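Local coordinates for protein 11S globulin isoform 1 (Cocos nucifera, PDB 5WPW) that serves as a seed storage protein of coconut, a hexameric 11S globulin that acts as a nutrient reservoir and is a potential food allergen, at residues Thr16-Asp28 with Asp206-Gly218. The protein carries 2 engineered substitutions. Residues are numbered along the deposited sequence; the frame is centred on the assembly and turned at random.
Sequences TVRSEAGVTDYFD and DDTRGEIVRAENG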
ATOM      1  N   THR A  16      22.508 -12.198 -35.993  1.00 46.14           N
ATOM      2  CA  THR A  16      23.623 -11.422 -35.474  1.00 45.44           C
ATOM      3  C   THR A  16      23.803 -10.207 -36.370  1.00 50.61           C
ATOM      4  O   THR A  16      24.009 -10.355 -37.579  1.00 51.76           O
ATOM      5  CB  THR A  16      24.907 -12.262 -35.449  1.00 45.06           C
ATOM      6  OG1 THR A  16      24.716 -13.419 -34.626  1.00 51.34           O
ATOM      7  CG2 THR A  16      26.082 -11.443 -34.922  1.00 49.15           C
ATOM      8  N   VAL A  17      23.720  -9.015 -35.787  1.00 48.25           N
ATOM      9  CA  VAL A  17      23.871  -7.764 -36.522  1.00 45.50           C
ATOM     10  C   VAL A  17      25.174  -7.123 -36.076  1.00 46.64           C
ATOM     11  O   VAL A  17      25.359  -6.849 -34.885  1.00 43.81           O
ATOM     12  CB  VAL A  17      22.680  -6.825 -36.290  1.00 50.73           C
ATOM     13  CG1 VAL A  17      22.871  -5.523 -37.056  1.00 53.80           C
ATOM     14  CG2 VAL A  17      21.386  -7.508 -36.695  1.00 49.37           C
ATOM     15  N   ARG A  18      26.086  -6.892 -37.018  1.00 48.27           N
ATOM     16  CA  ARG A  18      27.371  -6.303 -36.674  1.00 44.92           C
ATOM     17  C   ARG A  18      27.312  -4.787 -36.835  1.00 48.24           C
ATOM     18  O   ARG A  18      26.879  -4.274 -37.871  1.00 50.42           O
ATOM     19  CB  ARG A  18      28.503  -6.882 -37.524  1.00 50.84           C
ATOM     20  CG  ARG A  18      29.857  -6.584 -36.921  1.00 46.35           C
ATOM     21  CD  ARG A  18      31.006  -7.295 -37.619  1.00 59.20           C
ATOM     22  NE  ARG A  18      31.601  -8.370 -36.820  1.00 59.32           N
ATOM     23  CZ  ARG A  18      32.145  -8.235 -35.610  1.00 52.71           C
ATOM     24  NH1 ARG A  18      32.654  -9.300 -35.003  1.00 53.49           N
ATOM     25  NH2 ARG A  18      32.178  -7.057 -34.993  1.00 54.05           N
ATOM     26  N   SER A  19      27.729  -4.082 -35.798  1.00 43.46           N
ATOM     27  CA  SER A  19      27.875  -2.639 -35.807  1.00 42.13           C
ATOM     28  C   SER A  19      29.361  -2.286 -35.878  1.00 43.35           C
ATOM     29  O   SER A  19      30.232  -3.159 -35.859  1.00 36.13           O
ATOM     30  CB  SER A  19      27.219  -2.027 -34.563  1.00 40.31           C
ATOM     31  OG  SER A  19      25.806  -2.140 -34.594  1.00 39.17           O
ATOM     32  N   GLU A  20      29.631  -0.979 -35.934  1.00 43.40           N
ATOM     33  CA  GLU A  20      30.997  -0.479 -36.051  1.00 41.55           C
ATOM     34  C   GLU A  20      31.859  -0.897 -34.866  1.00 45.71           C
ATOM     35  O   GLU A  20      33.002  -1.334 -35.048  1.00 41.41           O
ATOM     36  CB  GLU A  20      30.965   1.044 -36.186  1.00 42.91           C
ATOM     37  CG  GLU A  20      32.311   1.712 -36.352  1.00 40.28           C
ATOM     38  CD  GLU A  20      32.178   3.215 -36.502  1.00 49.86           C
ATOM     39  OE1 GLU A  20      31.811   3.895 -35.514  1.00 44.23           O
ATOM     40  OE2 GLU A  20      32.434   3.721 -37.617  1.00 51.12           O
ATOM     41  N   ALA A  21      31.329  -0.782 -33.641  1.00 38.61           N
ATOM     42  CA  ALA A  21      32.107  -1.013 -32.426  1.00 39.64           C
ATOM     43  C   ALA A  21      31.514  -2.119 -31.555  1.00 36.81           C
ATOM     44  O   ALA A  21      31.685  -2.106 -30.334  1.00 37.65           O
ATOM     45  CB  ALA A  21      32.243   0.276 -31.617  1.00 34.94           C
ATOM     46  N   GLY A  22      30.822  -3.072 -32.167  1.00 36.32           N
ATOM     47  CA  GLY A  22      30.286  -4.193 -31.424  1.00 37.91           C
ATOM     48  C   GLY A  22      29.299  -4.970 -32.270  1.00 39.96           C
ATOM     49  O   GLY A  22      29.108  -4.678 -33.455  1.00 42.05           O
ATOM     50  N   VAL A  23      28.695  -5.988 -31.638  1.00 35.42           N
ATOM     51  CA  VAL A  23      27.701  -6.865 -32.250  1.00 37.48           C
ATOM     52  C   VAL A  23      26.560  -7.122 -31.265  1.00 39.03           C
ATOM     53  O   VAL A  23      26.754  -7.161 -30.040  1.00 33.76           O
ATOM     54  CB  VAL A  23      28.281  -8.230 -32.710  1.00 40.74           C
ATOM     55  CG1 VAL A  23      29.618  -8.062 -33.414  1.00 42.83           C
ATOM     56  CG2 VAL A  23      28.399  -9.195 -31.552  1.00 36.37           C
ATOM     57  N   THR A  24      25.367  -7.325 -31.823  1.00 33.87           N
ATOM     58  CA  THR A  24      24.154  -7.650 -31.071  1.00 38.03           C
ATOM     59  C   THR A  24      23.614  -8.987 -31.554  1.00 36.78           C
ATOM     60  O   THR A  24      23.279  -9.129 -32.735  1.00 42.67           O
ATOM     61  CB  THR A  24      23.088  -6.561 -31.246  1.00 36.63           C
ATOM     62  OG1 THR A  24      23.647  -5.279 -30.917  1.00 33.87           O
ATOM     63  CG2 THR A  24      21.895  -6.834 -30.339  1.00 39.25           C
ATOM     64  N   ASP A  25      23.528  -9.959 -30.646  1.00 32.91           N
ATOM     65  CA  ASP A  25      23.007 -11.287 -30.943  1.00 36.77           C
ATOM     66  C   ASP A  25      21.572 -11.357 -30.451  1.00 36.93           C
ATOM     67  O   ASP A  25      21.301 -11.004 -29.303  1.00 35.42           O
ATOM     68  CB  ASP A  25      23.836 -12.369 -30.251  1.00 39.04           C
ATOM     69  CG  ASP A  25      25.275 -12.335 -30.651  1.00 44.70           C
ATOM     70  OD1 ASP A  25      25.537 -11.888 -31.791  1.00 51.52           O
ATOM     71  OD2 ASP A  25      26.141 -12.710 -29.836  1.00 46.47           O
ATOM     72  N   TYR A  26      20.655 -11.782 -31.306  1.00 34.93           N
ATOM     73  CA  TYR A  26      19.251 -11.874 -30.919  1.00 42.83           C
ATOM     74  C   TYR A  26      18.845 -13.340 -30.785  1.00 41.30           C
ATOM     75  O   TYR A  26      18.995 -14.119 -31.734  1.00 42.01           O
ATOM     76  CB  TYR A  26      18.346 -11.154 -31.923  1.00 39.25           C
ATOM     77  CG  TYR A  26      18.648  -9.677 -32.135  1.00 40.48           C
ATOM     78  CD1 TYR A  26      19.701  -9.277 -32.957  1.00 45.19           C
ATOM     79  CD2 TYR A  26      17.866  -8.683 -31.546  1.00 42.59           C
ATOM     80  CE1 TYR A  26      19.978  -7.930 -33.172  1.00 45.72           C
ATOM     81  CE2 TYR A  26      18.134  -7.324 -31.754  1.00 34.59           C
ATOM     82  CZ  TYR A  26      19.198  -6.957 -32.572  1.00 42.72           C
ATOM     83  OH  TYR A  26      19.499  -5.621 -32.810  1.00 41.28           O
ATOM     84  N   PHE A  27      18.331 -13.717 -29.615  1.00 34.63           N
ATOM     85  CA  PHE A  27      17.606 -14.979 -29.528  1.00 36.99           C
ATOM     86  C   PHE A  27      16.231 -14.800 -30.158  1.00 38.44           C
ATOM     87  O   PHE A  27      15.721 -13.685 -30.270  1.00 40.32           O
ATOM     88  CB  PHE A  27      17.468 -15.453 -28.081  1.00 34.69           C
ATOM     89  CG  PHE A  27      18.777 -15.727 -27.384  1.00 34.64           C
ATOM     90  CD1 PHE A  27      19.590 -14.691 -26.969  1.00 32.57           C
ATOM     91  CD2 PHE A  27      19.171 -17.039 -27.106  1.00 36.74           C
ATOM     92  CE1 PHE A  27      20.783 -14.946 -26.314  1.00 36.10           C
ATOM     93  CE2 PHE A  27      20.354 -17.301 -26.449  1.00 28.42           C
ATOM     94  CZ  PHE A  27      21.165 -16.244 -26.055  1.00 37.80           C
ATOM     95  N   ASP A  28      15.626 -15.908 -30.595  1.00 39.71           N
ATOM     96  CA  ASP A  28      14.401 -15.825 -31.385  1.00 43.66           C
ATOM     97  C   ASP A  28      13.191 -15.725 -30.458  1.00 42.36           C
ATOM     98  O   ASP A  28      12.772 -16.722 -29.866  1.00 42.57           O
ATOM     99  CB  ASP A  28      14.259 -17.013 -32.331  1.00 39.91           C
ATOM    100  CG  ASP A  28      12.978 -16.949 -33.152  1.00 43.03           C
ATOM    101  OD1 ASP A  28      12.365 -15.864 -33.244  1.00 47.93           O
ATOM    102  OD2 ASP A  28      12.569 -17.988 -33.704  1.00 49.53           O
ATOM    103  N   ASP A 206      22.281   8.835 -43.546  1.00 48.23           N
ATOM    104  CA  ASP A 206      23.199   7.949 -44.256  1.00 52.81           C
ATOM    105  C   ASP A 206      24.197   7.270 -43.322  1.00 52.14           C
ATOM    106  O   ASP A 206      25.278   6.862 -43.750  1.00 51.36           O
ATOM    107  CB  ASP A 206      23.929   8.723 -45.353  1.00 55.40           C
ATOM    108  CG  ASP A 206      24.368  10.102 -44.894  1.00 59.18           C
ATOM    109  OD1 ASP A 206      24.878  10.212 -43.757  1.00 61.29           O
ATOM    110  OD2 ASP A 206      24.202  11.075 -45.665  1.00 60.49           O
ATOM    111  N   ASP A 207      23.845   7.140 -42.046  1.00 50.17           N
ATOM    112  CA  ASP A 207      24.718   6.479 -41.085  1.00 50.15           C
ATOM    113  C   ASP A 207      24.864   4.998 -41.426  1.00 49.15           C
ATOM    114  O   ASP A 207      23.892   4.321 -41.770  1.00 52.17           O
ATOM    115  CB  ASP A 207      24.155   6.660 -39.666  1.00 49.45           C
ATOM    116  CG  ASP A 207      25.199   6.436 -38.578  1.00 50.11           C
ATOM    117  OD1 ASP A 207      26.216   5.758 -38.850  1.00 45.53           O
ATOM    118  OD2 ASP A 207      24.988   6.926 -37.439  1.00 48.55           O
ATOM    119  N   THR A 208      26.094   4.491 -41.344  1.00 52.19           N
ATOM    120  CA  THR A 208      26.361   3.077 -41.586  1.00 47.95           C
ATOM    121  C   THR A 208      26.936   2.377 -40.361  1.00 46.63           C
ATOM    122  O   THR A 208      27.313   1.205 -40.450  1.00 49.75           O
ATOM    123  CB  THR A 208      27.303   2.902 -42.789  1.00 45.70           C
ATOM    124  OG1 THR A 208      27.338   1.519 -43.163  1.00 55.59           O
ATOM    125  CG2 THR A 208      28.716   3.333 -42.450  1.00 46.00           C
ATOM    126  N   ARG A 209      26.995   3.053 -39.214  1.00 44.44           N
ATOM    127  CA  ARG A 209      27.649   2.483 -38.045  1.00 44.06           C
ATOM    128  C   ARG A 209      26.775   1.491 -37.276  1.00 44.18           C
ATOM    129  O   ARG A 209      27.316   0.638 -36.566  1.00 44.66           O
ATOM    130  CB  ARG A 209      28.096   3.601 -37.104  1.00 44.46           C
ATOM    131  CG  ARG A 209      28.938   4.687 -37.768  1.00 46.82           C
ATOM    132  CD  ARG A 209      29.201   5.851 -36.813  1.00 43.49           C
ATOM    133  NE  ARG A 209      27.981   6.596 -36.502  1.00 42.12           N
ATOM    134  CZ  ARG A 209      27.869   7.435 -35.478  1.00 37.71           C
ATOM    135  NH1 ARG A 209      28.904   7.638 -34.677  1.00 35.74           N
ATOM    136  NH2 ARG A 209      26.725   8.080 -35.257  1.00 37.83           N
ATOM    137  N   GLY A 210      25.453   1.567 -37.391  1.00 40.59           N
ATOM    138  CA  GLY A 210      24.630   0.729 -36.523  1.00 44.92           C
ATOM    139  C   GLY A 210      24.438   1.368 -35.154  1.00 41.54           C
ATOM    140  O   GLY A 210      24.682   2.570 -34.962  1.00 41.04           O
ATOM    141  N   GLU A 211      24.008   0.552 -34.178  1.00 39.48           N
ATOM    142  CA  GLU A 211      23.658   1.080 -32.861  1.00 33.73           C
ATOM    143  C   GLU A 211      24.800   1.019 -31.846  1.00 35.56           C
ATOM    144  O   GLU A 211      24.641   1.504 -30.721  1.00 32.16           O
ATOM    145  CB  GLU A 211      22.430   0.344 -32.307  1.00 37.21           C
ATOM    146  CG  GLU A 211      22.658  -1.116 -32.088  1.00 40.40           C
ATOM    147  CD  GLU A 211      21.657  -1.714 -31.108  1.00 46.95           C
ATOM    148  OE1 GLU A 211      21.009  -0.946 -30.355  1.00 40.18           O
ATOM    149  OE2 GLU A 211      21.536  -2.958 -31.086  1.00 51.75           O
ATOM    150  N   ILE A 212      25.948   0.453 -32.204  1.00 26.80           N
ATOM    151  CA  ILE A 212      27.145   0.535 -31.386  1.00 30.69           C
ATOM    152  C   ILE A 212      28.223   1.175 -32.253  1.00 31.73           C
ATOM    153  O   ILE A 212      28.665   0.569 -33.233  1.00 34.82           O
ATOM    154  CB  ILE A 212      27.599  -0.835 -30.874  1.00 31.21           C
ATOM    155  CG1 ILE A 212      26.429  -1.564 -30.196  1.00 34.05           C
ATOM    156  CG2 ILE A 212      28.777  -0.662 -29.942  1.00 32.09           C
ATOM    157  CD1 ILE A 212      26.685  -3.064 -29.989  1.00 34.26           C
ATOM    158  N   VAL A 213      28.634   2.393 -31.899  1.00 34.19           N
ATOM    159  CA  VAL A 213      29.517   3.213 -32.729  1.00 37.50           C
ATOM    160  C   VAL A 213      30.816   3.498 -31.986  1.00 35.89           C
ATOM    161  O   VAL A 213      30.868   3.467 -30.752  1.00 30.94           O
ATOM    162  CB  VAL A 213      28.816   4.526 -33.157  1.00 37.85           C
ATOM    163  CG1 VAL A 213      27.440   4.215 -33.691  1.00 32.47           C
ATOM    164  CG2 VAL A 213      28.764   5.560 -31.997  1.00 29.91           C
ATOM    165  N   ARG A 214      31.881   3.783 -32.745  1.00 34.51           N
ATOM    166  CA  ARG A 214      33.192   4.018 -32.154  1.00 35.00           C
ATOM    167  C   ARG A 214      33.347   5.493 -31.800  1.00 41.89           C
ATOM    168  O   ARG A 214      33.081   6.370 -32.629  1.00 45.50           O
ATOM    169  CB  ARG A 214      34.304   3.574 -33.115  1.00 42.88           C
ATOM    170  CG  ARG A 214      35.709   3.485 -32.500  1.00 44.18           C
ATOM    171  CD  ARG A 214      35.995   2.147 -31.764  1.00 50.02           C
ATOM    172  NE  ARG A 214      35.832   0.954 -32.606  1.00 52.80           N
ATOM    173  CZ  ARG A 214      36.240  -0.274 -32.278  1.00 54.45           C
ATOM    174  NH1 ARG A 214      36.861  -0.497 -31.117  1.00 48.50           N
ATOM    175  NH2 ARG A 214      36.031  -1.286 -33.118  1.00 48.14           N
ATOM    176  N   ALA A 215      33.742   5.765 -30.561  1.00 33.04           N
ATOM    177  CA  ALA A 215      34.177   7.104 -30.163  1.00 38.49           C
ATOM    178  C   ALA A 215      35.703   7.106 -30.240  1.00 43.40           C
ATOM    179  O   ALA A 215      36.375   6.609 -29.334  1.00 43.55           O
ATOM    180  CB  ALA A 215      33.689   7.463 -28.764  1.00 34.15           C
ATOM    181  N   GLU A 216      36.255   7.663 -31.321  1.00 47.02           N
ATOM    182  CA  GLU A 216      37.697   7.529 -31.537  1.00 51.62           C
ATOM    183  C   GLU A 216      38.510   8.427 -30.606  1.00 48.73           C
ATOM    184  O   GLU A 216      39.664   8.108 -30.298  1.00 46.48           O
ATOM    185  CB  GLU A 216      38.054   7.815 -32.998  1.00 51.33           C
ATOM    186  CG  GLU A 216      39.391   7.195 -33.422  1.00 56.82           C
ATOM    187  CD  GLU A 216      39.529   7.037 -34.931  1.00 60.25           C
ATOM    188  OE1 GLU A 216      40.009   7.986 -35.592  1.00 62.28           O
ATOM    189  OE2 GLU A 216      39.165   5.962 -35.454  1.00 60.53           O
ATOM    190  N   ASN A 217      37.936   9.538 -30.139  1.00 40.28           N
ATOM    191  CA  ASN A 217      38.602  10.413 -29.182  1.00 38.92           C
ATOM    192  C   ASN A 217      38.305  10.060 -27.740  1.00 39.04           C
ATOM    193  O   ASN A 217      38.592  10.865 -26.845  1.00 43.29           O
ATOM    194  CB  ASN A 217      38.201  11.865 -29.427  1.00 45.87           C
ATOM    195  CG  ASN A 217      38.946  12.472 -30.567  1.00 46.46           C
ATOM    196  OD1 ASN A 217      40.118  12.159 -30.786  1.00 51.66           O
ATOM    197  ND2 ASN A 217      38.278  13.353 -31.316  1.00 54.80           N
ATOM    198  N   GLY A 218      37.722   8.896 -27.488  1.00 40.46           N
ATOM    199  CA  GLY A 218      37.232   8.591 -26.164  1.00 39.60           C
ATOM    200  C   GLY A 218      35.955   9.367 -25.943  1.00 36.31           C
ATOM    201  O   GLY A 218      35.650  10.307 -26.684  1.00 38.88           O
TER
HETATM  202  O   HOH W   1      31.979   6.585 -35.043  1.00 41.49           O
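The β-hairpin of strands 15-19 and 22-26, at one edge of the N-terminal cupin domain, is held at its turn by Arg209, Ile212 and Arg214. Two backbone bonds fix the turn: Glu20 N donates to Arg209 O (2.9 Å), and Ala21 N donates to Ile212 O (3.0 Å). The Glu20 side chain runs out extended, CG anti to the backbone N (chi1 -179°), and its OE1 takes an almost straight bond from Arg214 N (2.8 Å, 173°) on the anti side of the carboxylate. A water donates to the same OE1 and to Arg214 O, while the aliphatic part of Arg209 passes alongside, its CD 3.5 Å from Glu20 OE1. Arg214 bends back at chi2 and chi3, which sets one guanidinium face over Ala21 CB, offset toward the rim. Ile212 points into the hairpin, with CG2 3.3 Å from Ala21 O, and also packs on Ile46 of strand 40-46 and Leu52 of strand 50-57. Arg209 also grips Asp207 side-on, through NE and NH2. Its NH1 bonds Asn391 O on helix 386-393 of a second subunit, and Val213 packs on the same residue, so this part of the segment lies between the hairpin and that helix.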